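Local coordinates for putative cell adhesion protein (Bacteroides eggerthii, PDB 4GPV) that probably serves as a structural or adhesive subunit of a FimA-like pilus on the surface of a human gut bacterium, at residues 18-23 with 146-151; 82-87 with 136-141; 50-55 with 64-69. All coordinates share one frame; numbering follows the deposited sequence. Where two conformers were deposited one is given.

Contact 1 (18-23 with 146-151); sequences VLTIKL and NAQVTV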
ATOM      1  N   VAL A  18      29.686 -15.492  12.973  1.00 27.77           N
ATOM      2  CA  VAL A  18      28.587 -15.099  13.841  1.00 26.76           C
ATOM      3  C   VAL A  18      28.144 -13.742  13.344  1.00 29.95           C
ATOM      4  O   VAL A  18      28.965 -12.826  13.251  1.00 29.82           O
ATOM      5  CB  VAL A  18      28.918 -15.089  15.352  1.00 31.37           C
ATOM      6  CG1 VAL A  18      27.680 -14.715  16.163  1.00 31.28           C
ATOM      7  CG2 VAL A  18      29.477 -16.440  15.796  1.00 31.84           C
ATOM      8  N   LEU A  19      26.876 -13.635  12.966  1.00 27.88           N
ATOM      9  CA  LEU A  19      26.279 -12.398  12.471  1.00 28.13           C
ATOM     10  C   LEU A  19      25.188 -11.974  13.424  1.00 33.26           C
ATOM     11  O   LEU A  19      24.325 -12.789  13.772  1.00 33.21           O
ATOM     12  CB  LEU A  19      25.696 -12.617  11.066  1.00 28.85           C
ATOM     13  CG  LEU A  19      26.652 -12.640   9.882  1.00 35.76           C
ATOM     14  CD1 LEU A  19      26.968 -14.051   9.470  1.00 37.72           C
ATOM     15  CD2 LEU A  19      26.011 -11.929   8.681  1.00 37.36           C
ATOM     16  N   THR A  20      25.244 -10.715  13.876  1.00 29.63           N
ATOM     17  CA  THR A  20      24.228 -10.144  14.764  1.00 28.84           C
ATOM     18  C   THR A  20      23.441  -9.173  13.903  1.00 32.74           C
ATOM     19  O   THR A  20      24.030  -8.244  13.345  1.00 30.48           O
ATOM     20  CB  THR A  20      24.876  -9.499  16.003  1.00 38.91           C
ATOM     21  OG1 THR A  20      25.649 -10.484  16.689  1.00 43.20           O
ATOM     22  CG2 THR A  20      23.839  -8.912  16.960  1.00 40.86           C
ATOM     23  N   ILE A  21      22.135  -9.436  13.743  1.00 30.13           N
ATOM     24  CA  ILE A  21      21.270  -8.610  12.912  1.00 30.16           C
ATOM     25  C   ILE A  21      20.411  -7.784  13.831  1.00 33.42           C
ATOM     26  O   ILE A  21      19.831  -8.325  14.778  1.00 34.74           O
ATOM     27  CB  ILE A  21      20.411  -9.438  11.907  1.00 33.60           C
ATOM     28  CG1 ILE A  21      21.213 -10.566  11.189  1.00 34.84           C
ATOM     29  CG2 ILE A  21      19.632  -8.515  10.906  1.00 35.55           C
ATOM     30  CD1 ILE A  21      22.249 -10.147  10.074  1.00 46.81           C
ATOM     31  N   LYS A  22      20.383  -6.479  13.593  1.00 27.57           N
ATOM     32  CA  LYS A  22      19.552  -5.521  14.326  1.00 27.46           C
ATOM     33  C   LYS A  22      18.555  -4.903  13.351  1.00 28.40           C
ATOM     34  O   LYS A  22      18.948  -4.468  12.267  1.00 27.08           O
ATOM     35  CB  LYS A  22      20.391  -4.409  14.988  1.00 31.56           C
ATOM     36  CG  LYS A  22      21.197  -4.823  16.212  1.00 54.81           C
ATOM     37  CD  LYS A  22      21.928  -3.599  16.771  1.00 70.02           C
ATOM     38  CE  LYS A  22      22.741  -3.877  18.013  1.00 89.40           C
ATOM     39  NZ  LYS A  22      23.386  -2.636  18.528  1.00100.55           N
ATOM     40  N   LEU A  23      17.279  -4.902  13.712  1.00 25.95           N
ATOM     41  CA  LEU A  23      16.251  -4.302  12.857  1.00 24.46           C
ATOM     42  C   LEU A  23      15.845  -2.961  13.403  1.00 28.97           C
ATOM     43  O   LEU A  23      15.710  -2.800  14.616  1.00 28.11           O
ATOM     44  CB  LEU A  23      15.017  -5.198  12.704  1.00 23.91           C
ATOM     45  CG  LEU A  23      15.282  -6.663  12.318  1.00 27.85           C
ATOM     46  CD1 LEU A  23      13.993  -7.446  12.301  1.00 28.96           C
ATOM     47  CD2 LEU A  23      16.026  -6.774  10.981  1.00 27.96           C
ATOM     48  N   ASN A 146      33.259 -12.110  12.930  1.00 31.87           N
ATOM     49  CA  ASN A 146      32.091 -11.535  13.578  1.00 31.67           C
ATOM     50  C   ASN A 146      31.618 -10.313  12.838  1.00 35.62           C
ATOM     51  O   ASN A 146      32.431  -9.484  12.429  1.00 34.85           O
ATOM     52  CB  ASN A 146      32.390 -11.164  15.024  1.00 35.70           C
ATOM     53  CG  ASN A 146      33.043 -12.276  15.779  1.00 51.96           C
ATOM     54  OD1 ASN A 146      34.276 -12.383  15.822  1.00 51.93           O
ATOM     55  ND2 ASN A 146      32.231 -13.168  16.304  1.00 36.85           N
ATOM     56  N   ALA A 147      30.319 -10.217  12.644  1.00 31.64           N
ATOM     57  CA  ALA A 147      29.748  -9.065  11.955  1.00 31.41           C
ATOM     58  C   ALA A 147      28.498  -8.556  12.659  1.00 34.69           C
ATOM     59  O   ALA A 147      27.670  -9.340  13.134  1.00 33.12           O
ATOM     60  CB  ALA A 147      29.419  -9.413  10.507  1.00 31.47           C
ATOM     61  N   GLN A 148      28.390  -7.224  12.727  1.00 31.47           N
ATOM     62  CA  GLN A 148      27.233  -6.524  13.269  0.50 31.42           C
ATOM     63  C   GLN A 148      26.509  -5.911  12.071  1.00 32.52           C
ATOM     64  O   GLN A 148      27.137  -5.185  11.300  1.00 34.43           O
ATOM     65  CB  GLN A 148      27.670  -5.467  14.308  0.50 34.46           C
ATOM     66  CG  GLN A 148      26.525  -4.665  14.948  0.50 51.87           C
ATOM     67  CD  GLN A 148      25.560  -5.500  15.762  0.50 74.26           C
ATOM     68  OE1 GLN A 148      24.375  -5.615  15.427  0.50 70.07           O
ATOM     69  NE2 GLN A 148      26.036  -6.088  16.855  0.50 66.07           N
ATOM     70  N   VAL A 149      25.230  -6.267  11.850  1.00 25.42           N
ATOM     71  CA  VAL A 149      24.501  -5.753  10.676  1.00 25.55           C
ATOM     72  C   VAL A 149      23.230  -5.062  11.152  1.00 29.23           C
ATOM     73  O   VAL A 149      22.458  -5.685  11.868  1.00 30.09           O
ATOM     74  CB  VAL A 149      24.168  -6.892   9.655  1.00 29.50           C
ATOM     75  CG1 VAL A 149      23.444  -6.351   8.420  1.00 29.12           C
ATOM     76  CG2 VAL A 149      25.416  -7.672   9.235  1.00 30.16           C
ATOM     77  N   THR A 150      23.013  -3.802  10.765  1.00 26.19           N
ATOM     78  CA  THR A 150      21.788  -3.067  11.075  1.00 25.30           C
ATOM     79  C   THR A 150      20.998  -2.924   9.769  1.00 27.32           C
ATOM     80  O   THR A 150      21.554  -2.486   8.753  1.00 26.88           O
ATOM     81  CB  THR A 150      22.099  -1.694  11.733  1.00 37.18           C
ATOM     82  OG1 THR A 150      22.771  -1.903  12.963  1.00 38.55           O
ATOM     83  CG2 THR A 150      20.862  -0.892  12.010  1.00 35.35           C
ATOM     84  N   VAL A 151      19.724  -3.316   9.791  1.00 22.46           N
ATOM     85  CA  VAL A 151      18.877  -3.242   8.600  1.00 22.58           C
ATOM     86  C   VAL A 151      17.700  -2.337   8.897  1.00 25.28           C
ATOM     87  O   VAL A 151      16.933  -2.613   9.831  1.00 24.08           O
ATOM     88  CB  VAL A 151      18.392  -4.647   8.149  1.00 25.18           C
ATOM     89  CG1 VAL A 151      17.507  -4.558   6.915  1.00 25.26           C
ATOM     90  CG2 VAL A 151      19.565  -5.593   7.903  1.00 25.00           C
TER
HETATM   91  O   HOH W   1      28.331 -10.784  15.715  1.00 37.95           O
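Five backbone hydrogen bonds tie 18-23 to 146-151. Val-149 N donates to Thr-20 O at 2.8 Å, one of three bonds of this length. At Thr-20 both backbone groups are engaged: its N donates to Ala-147 O (2.9 Å) and its O accepts from Val-149. Lys-22 does the same between Val-149 O and Val-151 N. A water on the Thr-20 face bridges the strands: it donates to Ala-147 O and is hydrogen-bonded to Thr-20 OG1 (2.9 Å), which stands beside its own backbone N (chi1 -58°). The CA-H groups of Leu-19, Ile-21 and Leu-23 also lean on carbonyl oxygens of the partner strand.

The two strands run parallel, with 20° between their directions, in the large mixed sheet. Strand 73-76 hydrogen-bonds to the other edge of 18-23, antiparallel.

Side chains alternate between two faces. Leu-19, Ile-21, Leu-23, Ala-147, Val-149 and Val-151 lie on the buried face. Ile-21 and Val-149 stand side by side and point the same way. The CD1 end of Ile-21 reaches Val-149 CB at 3.8 Å. Its other branch, CG2, meets Val-151 CG2 at 4.2 Å. Toward the start of the strand, Leu-19 CD2 touches Val-149 CG2 at 4.3 Å. Val-88 covers Leu-23 and Val-151. The face of Thr-20, Lys-22, Gln-148 and Thr-150 is more exposed, and there the extended chain of Lys-22 crosses the side chain of Gln-148 at a slant.

Contact 2 (82-87 with 136-141); sequences AAKKAY and ESEVKF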
ATOM      1  N   ALA A  82      31.888 -15.534   4.065  1.00 29.56           N
ATOM      2  CA  ALA A  82      31.609 -15.258   2.660  1.00 29.28           C
ATOM      3  C   ALA A  82      30.334 -14.413   2.494  1.00 29.56           C
ATOM      4  O   ALA A  82      30.101 -13.918   1.390  1.00 28.99           O
ATOM      5  CB  ALA A  82      31.490 -16.551   1.871  1.00 30.79           C
ATOM      6  N   ALA A  83      29.505 -14.227   3.563  1.00 26.30           N
ATOM      7  CA  ALA A  83      28.297 -13.391   3.464  1.00 26.20           C
ATOM      8  C   ALA A  83      28.678 -11.946   3.116  1.00 29.58           C
ATOM      9  O   ALA A  83      29.572 -11.380   3.746  1.00 27.97           O
ATOM     10  CB  ALA A  83      27.509 -13.421   4.776  1.00 26.67           C
ATOM     11  N   LYS A  84      27.990 -11.360   2.113  1.00 26.98           N
ATOM     12  CA  LYS A  84      28.223  -9.985   1.648  1.00 26.92           C
ATOM     13  C   LYS A  84      26.994  -9.079   1.774  1.00 27.32           C
ATOM     14  O   LYS A  84      27.148  -7.862   1.897  1.00 26.00           O
ATOM     15  CB  LYS A  84      28.655  -9.988   0.176  1.00 29.77           C
ATOM     16  CG  LYS A  84      30.040 -10.620  -0.049  1.00 38.54           C
ATOM     17  CD  LYS A  84      31.207  -9.796   0.517  1.00 46.90           C
ATOM     18  CE  LYS A  84      31.458  -8.497  -0.215  1.00 61.35           C
ATOM     19  NZ  LYS A  84      32.490  -7.672   0.467  1.00 70.63           N
ATOM     20  N   LYS A  85      25.788  -9.665   1.698  1.00 22.99           N
ATOM     21  CA  LYS A  85      24.532  -8.908   1.754  1.00 22.33           C
ATOM     22  C   LYS A  85      23.528  -9.594   2.620  1.00 24.14           C
ATOM     23  O   LYS A  85      23.415 -10.822   2.568  1.00 23.99           O
ATOM     24  CB  LYS A  85      23.939  -8.771   0.338  1.00 25.58           C
ATOM     25  CG  LYS A  85      24.582  -7.714  -0.557  1.00 45.51           C
ATOM     26  CD  LYS A  85      24.108  -6.285  -0.256  1.00 54.02           C
ATOM     27  CE  LYS A  85      22.750  -5.936  -0.800  1.00 61.13           C
ATOM     28  NZ  LYS A  85      22.338  -4.589  -0.343  1.00 68.23           N
ATOM     29  N   ALA A  86      22.765  -8.802   3.394  1.00 22.57           N
ATOM     30  CA  ALA A  86      21.667  -9.299   4.225  1.00 22.27           C
ATOM     31  C   ALA A  86      20.391  -8.613   3.780  1.00 24.44           C
ATOM     32  O   ALA A  86      20.388  -7.392   3.592  1.00 23.52           O
ATOM     33  CB  ALA A  86      21.954  -9.019   5.704  1.00 23.76           C
ATOM     34  N   TYR A  87      19.352  -9.400   3.473  1.00 19.42           N
ATOM     35  CA  TYR A  87      18.028  -8.904   3.127  1.00 18.28           C
ATOM     36  C   TYR A  87      17.081  -9.361   4.192  1.00 20.90           C
ATOM     37  O   TYR A  87      17.185 -10.510   4.677  1.00 19.37           O
ATOM     38  CB  TYR A  87      17.601  -9.454   1.774  1.00 20.19           C
ATOM     39  CG  TYR A  87      18.374  -8.921   0.591  1.00 21.86           C
ATOM     40  CD1 TYR A  87      19.582  -9.492   0.208  1.00 23.97           C
ATOM     41  CD2 TYR A  87      17.822  -7.960  -0.244  1.00 22.70           C
ATOM     42  CE1 TYR A  87      20.287  -9.017  -0.899  1.00 25.57           C
ATOM     43  CE2 TYR A  87      18.495  -7.510  -1.380  1.00 23.94           C
ATOM     44  CZ  TYR A  87      19.728  -8.040  -1.702  1.00 29.81           C
ATOM     45  OH  TYR A  87      20.385  -7.595  -2.824  1.00 30.16           O
ATOM     46  N   GLU A 136      17.614  -3.946   3.436  1.00 20.71           N
ATOM     47  CA  GLU A 136      18.811  -4.724   3.112  1.00 21.76           C
ATOM     48  C   GLU A 136      20.041  -3.980   3.582  1.00 24.46           C
ATOM     49  O   GLU A 136      20.008  -2.754   3.696  1.00 23.39           O
ATOM     50  CB  GLU A 136      18.906  -4.992   1.582  1.00 24.65           C
ATOM     51  CG  GLU A 136      19.136  -3.740   0.743  1.00 29.18           C
ATOM     52  CD  GLU A 136      18.909  -3.888  -0.746  1.00 51.81           C
ATOM     53  OE1 GLU A 136      17.731  -3.889  -1.165  1.00 45.24           O
ATOM     54  OE2 GLU A 136      19.906  -3.942  -1.500  1.00 54.39           O
ATOM     55  N   SER A 137      21.141  -4.705   3.769  1.00 21.59           N
ATOM     56  CA  SER A 137      22.383  -4.077   4.207  1.00 23.57           C
ATOM     57  C   SER A 137      23.575  -4.866   3.736  1.00 27.21           C
ATOM     58  O   SER A 137      23.488  -6.091   3.560  1.00 26.20           O
ATOM     59  CB  SER A 137      22.394  -3.986   5.736  1.00 29.72           C
ATOM     60  OG  SER A 137      23.631  -3.515   6.251  1.00 42.68           O
ATOM     61  N   GLU A 138      24.714  -4.170   3.587  1.00 25.60           N
ATOM     62  CA  GLU A 138      25.994  -4.809   3.318  1.00 26.32           C
ATOM     63  C   GLU A 138      26.471  -5.512   4.614  1.00 29.36           C
ATOM     64  O   GLU A 138      26.156  -5.049   5.719  1.00 29.23           O
ATOM     65  CB  GLU A 138      27.036  -3.768   2.834  1.00 28.65           C
ATOM     66  CG  GLU A 138      28.224  -4.423   2.139  1.00 46.21           C
ATOM     67  CD  GLU A 138      29.328  -3.516   1.621  1.00 74.90           C
ATOM     68  OE1 GLU A 138      29.344  -2.313   1.973  1.00 69.78           O
ATOM     69  OE2 GLU A 138      30.203  -4.026   0.884  1.00 71.42           O
ATOM     70  N   VAL A 139      27.159  -6.633   4.471  1.00 25.15           N
ATOM     71  CA  VAL A 139      27.737  -7.397   5.586  1.00 24.82           C
ATOM     72  C   VAL A 139      29.245  -7.154   5.550  1.00 31.36           C
ATOM     73  O   VAL A 139      29.856  -7.394   4.510  1.00 31.73           O
ATOM     74  CB  VAL A 139      27.385  -8.897   5.502  1.00 28.17           C
ATOM     75  CG1 VAL A 139      28.087  -9.686   6.602  1.00 28.15           C
ATOM     76  CG2 VAL A 139      25.870  -9.092   5.581  1.00 26.62           C
ATOM     77  N   LYS A 140      29.842  -6.699   6.668  1.00 30.00           N
ATOM     78  CA  LYS A 140      31.287  -6.416   6.735  1.00 31.95           C
ATOM     79  C   LYS A 140      31.944  -7.142   7.899  1.00 35.78           C
ATOM     80  O   LYS A 140      31.444  -7.061   9.024  1.00 36.68           O
ATOM     81  CB  LYS A 140      31.553  -4.906   6.857  1.00 35.23           C
ATOM     82  CG  LYS A 140      31.214  -4.129   5.588  1.00 49.54           C
ATOM     83  CD  LYS A 140      31.808  -2.727   5.595  1.00 63.60           C
ATOM     84  CE  LYS A 140      30.897  -1.669   6.173  1.00 75.73           C
ATOM     85  NZ  LYS A 140      31.581  -0.351   6.275  1.00 86.92           N
ATOM     86  N   PHE A 141      33.027  -7.866   7.622  1.00 32.34           N
ATOM     87  CA  PHE A 141      33.762  -8.634   8.632  1.00 32.05           C
ATOM     88  C   PHE A 141      35.126  -8.024   8.972  1.00 44.98           C
ATOM     89  O   PHE A 141      35.632  -8.268  10.074  1.00 46.52           O
ATOM     90  CB  PHE A 141      33.982 -10.079   8.156  1.00 33.13           C
ATOM     91  CG  PHE A 141      32.735 -10.922   8.166  1.00 32.45           C
ATOM     92  CD1 PHE A 141      32.314 -11.559   9.332  1.00 33.55           C
ATOM     93  CD2 PHE A 141      31.984 -11.093   7.008  1.00 31.50           C
ATOM     94  CE1 PHE A 141      31.161 -12.346   9.338  1.00 33.29           C
ATOM     95  CE2 PHE A 141      30.837 -11.896   7.017  1.00 33.59           C
ATOM     96  CZ  PHE A 141      30.427 -12.508   8.183  1.00 31.56           C
TER
HETATM   97  O   HOH W   2      19.848  -5.185  -3.988  1.00 42.52           O
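Lys-85 and Glu-136 form the one salt bridge between 82-87 and 136-141. Lys-85 NZ donates to Glu-136 OE2 at 2.8 Å, and OE2 receives it on its anti lone pair, away from OE1. The lysine chain bends at chi2 and chi3, which brings its amine over to the partner strand, beside Glu-136. A water donates to the same OE2 and to Tyr-87 OH, at 2.8 Å from Glu-136 OE2. The tyrosine hydroxyl is also hydrogen-bonded to Glu-106 of helix 106-111.

The strands run antiparallel. Ala-86 and Ser-137 form a hydrogen-bonded pair with two bonds, and that from Ala-86 N to Ser-137 O is nearly straight (173°). Val-139 N reaches Lys-84 O at 2.9 Å, but from well above the carbonyl plane. This last bond lies where 136-141 leaves the regular strand. Lys-84 and Lys-85 both face Phe-55 of the neighbouring strand 50-56, a classic beta bulge.

Aromatic contacts lie at both ends. Glu-136 CB makes an off-centre CH-pi contact with the Tyr-87 ring, 4.1 Å from its centroid. Glu-136 CG sits between the backbone N and the carbonyl carbon (chi1 67°), and the side chain runs beside the ring. The carboxylate and ring planes are 49° apart. At the far end Ala-83 O lies in the ring plane of Phe-141, at its edge, 3.5 Å from CE2.

Apolar packing fills the middle. The two methyls of Val-139 divide the work: CG2 meets Ala-86 CB at 3.9 Å, and CG1 meets Ala-83 CB at 4.2 Å.

The carboxylate of Glu-136 is thus held by an amine and a water on OE2, which probably stabilises its negative charge and limits its rotation beside the tyrosine.

Contact 3 (50-55 with 64-69); sequences YLVFLF and APYEGS
Tyr-50 packs its ring flat against the backbone of Gly-68, and this is the tight part of the contact. Gly-68 CA lies over the centre of the ring, 3.8 Å from its centroid, in a CH-pi contact. Tyr-50 CG is placed between its own backbone N and carbonyl carbon (chi1 60°), which swings the ring across to the partner strand. Tyr-50 CE1 also comes to 3.3 Å from Ser-69 O. The hydroxyl is hydrogen-bonded to Asn-71.

Backbone bonds pair the same residues. Tyr-50 and Gly-68 exchange two. Gly-68 N to Tyr-50 O is 2.8 Å, while Tyr-50 N approaches Gly-68 O from above its carbonyl plane. Val-52 and Tyr-66 exchange another two, and Val-52 N uses a lone pair of Tyr-66 O in the carbonyl plane.

Phe-53 makes a second close contact on the opposite face. Its CD2 meets Pro-65 CG at 3.6 Å. Helix 106-111 covers Phe-53 through Leu-109.

The side chains of 66-68 form the looser, solvent part: Tyr-66 on the face of Tyr-50 and Val-52, Glu-67 on that of Leu-51. Tyr-66 is partly exposed and crosses Tyr-50 obliquely, with their CE2 atoms 4.0 Å apart. Tyr-66 CB touches Val-52 CB at 4.1 Å. Glu-67 is exposed. It lies beside Leu-51, with Glu-67 CG 3.8 Å from Leu-51 CD2, and its carboxylate reaches the backbone N of Leu-95. A water donates to Val-52 O and only weakly to Ala-64 O, where the two segments part.

Such antiparallel pairing, with hydrogen-bonded pairs at Tyr-50 with Gly-68 and Val-52 with Tyr-66, is that of a beta hairpin. Here a long strand, 50-56, carries a short edge partner, 66-68.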
ATOM      1  N   TYR A  50       9.861 -12.377  10.862  1.00 21.54           N
ATOM      2  CA  TYR A  50      10.675 -11.883   9.742  1.00 20.78           C
ATOM      3  C   TYR A  50      11.569 -13.003   9.216  1.00 22.57           C
ATOM      4  O   TYR A  50      11.743 -14.020   9.878  1.00 22.98           O
ATOM      5  CB  TYR A  50      11.514 -10.648  10.156  1.00 21.14           C
ATOM      6  CG  TYR A  50      12.480 -10.896  11.301  1.00 23.70           C
ATOM      7  CD1 TYR A  50      12.075 -10.753  12.622  1.00 25.59           C
ATOM      8  CD2 TYR A  50      13.799 -11.287  11.058  1.00 24.16           C
ATOM      9  CE1 TYR A  50      12.955 -10.991  13.681  1.00 23.44           C
ATOM     10  CE2 TYR A  50      14.689 -11.525  12.110  1.00 25.91           C
ATOM     11  CZ  TYR A  50      14.263 -11.357  13.420  1.00 29.95           C
ATOM     12  OH  TYR A  50      15.112 -11.568  14.476  1.00 29.37           O
ATOM     13  N   LEU A  51      12.118 -12.799   8.032  1.00 18.17           N
ATOM     14  CA  LEU A  51      13.076 -13.699   7.399  1.00 19.34           C
ATOM     15  C   LEU A  51      14.354 -12.924   7.127  1.00 21.20           C
ATOM     16  O   LEU A  51      14.295 -11.778   6.681  1.00 19.54           O
ATOM     17  CB  LEU A  51      12.550 -14.313   6.078  1.00 20.34           C
ATOM     18  CG  LEU A  51      11.208 -15.078   6.133  1.00 24.36           C
ATOM     19  CD1 LEU A  51      10.668 -15.340   4.714  1.00 22.72           C
ATOM     20  CD2 LEU A  51      11.376 -16.400   6.862  1.00 28.39           C
ATOM     21  N   VAL A  52      15.495 -13.560   7.332  1.00 19.66           N
ATOM     22  CA  VAL A  52      16.800 -12.959   7.011  1.00 18.48           C
ATOM     23  C   VAL A  52      17.471 -13.867   5.965  1.00 23.30           C
ATOM     24  O   VAL A  52      17.637 -15.074   6.192  1.00 24.00           O
ATOM     25  CB  VAL A  52      17.758 -12.719   8.228  1.00 22.46           C
ATOM     26  CG1 VAL A  52      19.051 -12.002   7.805  1.00 22.48           C
ATOM     27  CG2 VAL A  52      17.073 -11.959   9.364  1.00 21.74           C
ATOM     28  N   PHE A  53      17.835 -13.281   4.826  1.00 20.78           N
ATOM     29  CA  PHE A  53      18.542 -13.971   3.754  1.00 20.42           C
ATOM     30  C   PHE A  53      19.954 -13.425   3.686  1.00 23.69           C
ATOM     31  O   PHE A  53      20.136 -12.206   3.669  1.00 22.98           O
ATOM     32  CB  PHE A  53      17.841 -13.784   2.392  1.00 22.34           C
ATOM     33  CG  PHE A  53      16.376 -14.137   2.384  1.00 24.49           C
ATOM     34  CD1 PHE A  53      15.423 -13.229   2.845  1.00 27.26           C
ATOM     35  CD2 PHE A  53      15.944 -15.361   1.890  1.00 27.99           C
ATOM     36  CE1 PHE A  53      14.063 -13.555   2.852  1.00 28.03           C
ATOM     37  CE2 PHE A  53      14.580 -15.694   1.900  1.00 31.30           C
ATOM     38  CZ  PHE A  53      13.652 -14.793   2.383  1.00 29.44           C
ATOM     39  N   LEU A  54      20.949 -14.314   3.645  1.00 21.81           N
ATOM     40  CA  LEU A  54      22.334 -13.894   3.550  1.00 21.99           C
ATOM     41  C   LEU A  54      22.905 -14.394   2.241  1.00 25.18           C
ATOM     42  O   LEU A  54      22.718 -15.562   1.921  1.00 24.81           O
ATOM     43  CB  LEU A  54      23.173 -14.425   4.728  1.00 22.58           C
ATOM     44  CG  LEU A  54      22.773 -13.956   6.128  1.00 27.41           C
ATOM     45  CD1 LEU A  54      23.572 -14.735   7.209  1.00 28.23           C
ATOM     46  CD2 LEU A  54      23.004 -12.485   6.289  1.00 26.13           C
ATOM     47  N   PHE A  55      23.569 -13.519   1.472  1.00 22.59           N
ATOM     48  CA  PHE A  55      24.115 -13.938   0.177  1.00 22.77           C
ATOM     49  C   PHE A  55      25.581 -13.674   0.054  1.00 26.45           C
ATOM     50  O   PHE A  55      26.080 -12.686   0.581  1.00 25.06           O
ATOM     51  CB  PHE A  55      23.393 -13.213  -0.972  1.00 23.85           C
ATOM     52  CG  PHE A  55      21.926 -13.540  -1.033  1.00 23.52           C
ATOM     53  CD1 PHE A  55      21.490 -14.758  -1.540  1.00 26.42           C
ATOM     54  CD2 PHE A  55      20.980 -12.645  -0.558  1.00 24.27           C
ATOM     55  CE1 PHE A  55      20.127 -15.072  -1.570  1.00 24.98           C
ATOM     56  CE2 PHE A  55      19.615 -12.957  -0.592  1.00 24.14           C
ATOM     57  CZ  PHE A  55      19.198 -14.163  -1.095  1.00 21.57           C
ATOM     58  N   ALA A  64      20.842 -21.401   4.873  1.00 30.38           N
ATOM     59  CA  ALA A  64      19.374 -21.407   4.764  1.00 29.48           C
ATOM     60  C   ALA A  64      18.787 -20.135   5.447  1.00 31.83           C
ATOM     61  O   ALA A  64      19.326 -19.667   6.448  1.00 30.02           O
ATOM     62  CB  ALA A  64      18.800 -22.683   5.394  1.00 31.39           C
ATOM     63  N   PRO A  65      17.697 -19.557   4.917  1.00 27.28           N
ATOM     64  CA  PRO A  65      17.130 -18.340   5.536  1.00 26.14           C
ATOM     65  C   PRO A  65      16.744 -18.506   7.006  1.00 27.70           C
ATOM     66  O   PRO A  65      16.340 -19.593   7.456  1.00 27.96           O
ATOM     67  CB  PRO A  65      15.907 -18.035   4.668  1.00 27.62           C
ATOM     68  CG  PRO A  65      16.245 -18.687   3.349  1.00 30.63           C
ATOM     69  CD  PRO A  65      16.938 -19.947   3.716  1.00 28.56           C
ATOM     70  N   TYR A  66      16.960 -17.442   7.774  1.00 23.60           N
ATOM     71  CA  TYR A  66      16.663 -17.400   9.202  1.00 24.14           C
ATOM     72  C   TYR A  66      15.219 -16.994   9.409  1.00 27.10           C
ATOM     73  O   TYR A  66      14.767 -15.981   8.843  1.00 25.30           O
ATOM     74  CB  TYR A  66      17.611 -16.414   9.919  1.00 25.41           C
ATOM     75  CG  TYR A  66      17.318 -16.235  11.390  1.00 28.98           C
ATOM     76  CD1 TYR A  66      17.856 -17.104  12.341  1.00 32.86           C
ATOM     77  CD2 TYR A  66      16.458 -15.234  11.832  1.00 29.21           C
ATOM     78  CE1 TYR A  66      17.567 -16.961  13.698  1.00 35.26           C
ATOM     79  CE2 TYR A  66      16.146 -15.096  13.184  1.00 30.73           C
ATOM     80  CZ  TYR A  66      16.714 -15.951  14.114  1.00 39.11           C
ATOM     81  OH  TYR A  66      16.416 -15.790  15.440  1.00 45.22           O
ATOM     82  N   GLU A  67      14.502 -17.754  10.240  1.00 25.20           N
ATOM     83  CA  GLU A  67      13.111 -17.436  10.573  1.00 25.91           C
ATOM     84  C   GLU A  67      13.049 -16.791  11.960  1.00 30.77           C
ATOM     85  O   GLU A  67      13.312 -17.456  12.974  1.00 29.97           O
ATOM     86  CB  GLU A  67      12.241 -18.703  10.535  1.00 27.77           C
ATOM     87  CG  GLU A  67      12.084 -19.314   9.161  1.00 32.51           C
ATOM     88  CD  GLU A  67      11.166 -20.514   9.184  1.00 41.65           C
ATOM     89  OE1 GLU A  67      11.663 -21.629   9.459  1.00 48.53           O
ATOM     90  OE2 GLU A  67       9.945 -20.339   8.966  1.00 34.46           O
ATOM     91  N   GLY A  68      12.741 -15.496  11.984  1.00 26.52           N
ATOM     92  CA  GLY A  68      12.628 -14.725  13.214  1.00 26.29           C
ATOM     93  C   GLY A  68      11.200 -14.595  13.689  1.00 31.40           C
ATOM     94  O   GLY A  68      10.255 -14.619  12.887  1.00 28.26           O
ATOM     95  N   SER A  69      11.047 -14.424  15.003  1.00 31.05           N
ATOM     96  CA  SER A  69       9.740 -14.203  15.633  1.00 32.46           C
ATOM     97  C   SER A  69       9.531 -12.686  15.857  1.00 37.47           C
ATOM     98  O   SER A  69      10.036 -11.866  15.069  1.00 33.60           O
ATOM     99  CB  SER A  69       9.637 -15.004  16.931  1.00 38.61           C
ATOM    100  OG  SER A  69      10.737 -14.739  17.790  1.00 52.03           O
TER
HETATM  101  O   HOH W   3      20.227 -16.406   7.125  1.00 38.51           O

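All three contacts belong to the same large mixed sheet, on one side of the chain's centre. Contact 1 and contact 2 have centres about 9 Å apart, and contact 3 lies about 12 Å from each. Strand 83-90 pairs with both 50-56 and 133-138, and 133-138 pairs with 146-169. This gives a continuous run from contact 3 through contact 2 to contact 1. Along the chain contact 3 closes before contact 2 opens, and contact 1 encloses both. Contact 1 pairs 18-24 with 146-169, joining the start of the chain to the strand after 133-138. Leu-19, Ile-21 and Leu-23 pack on Leu-54, Val-52 and Tyr-50 across the curled sheet, in one compact unit.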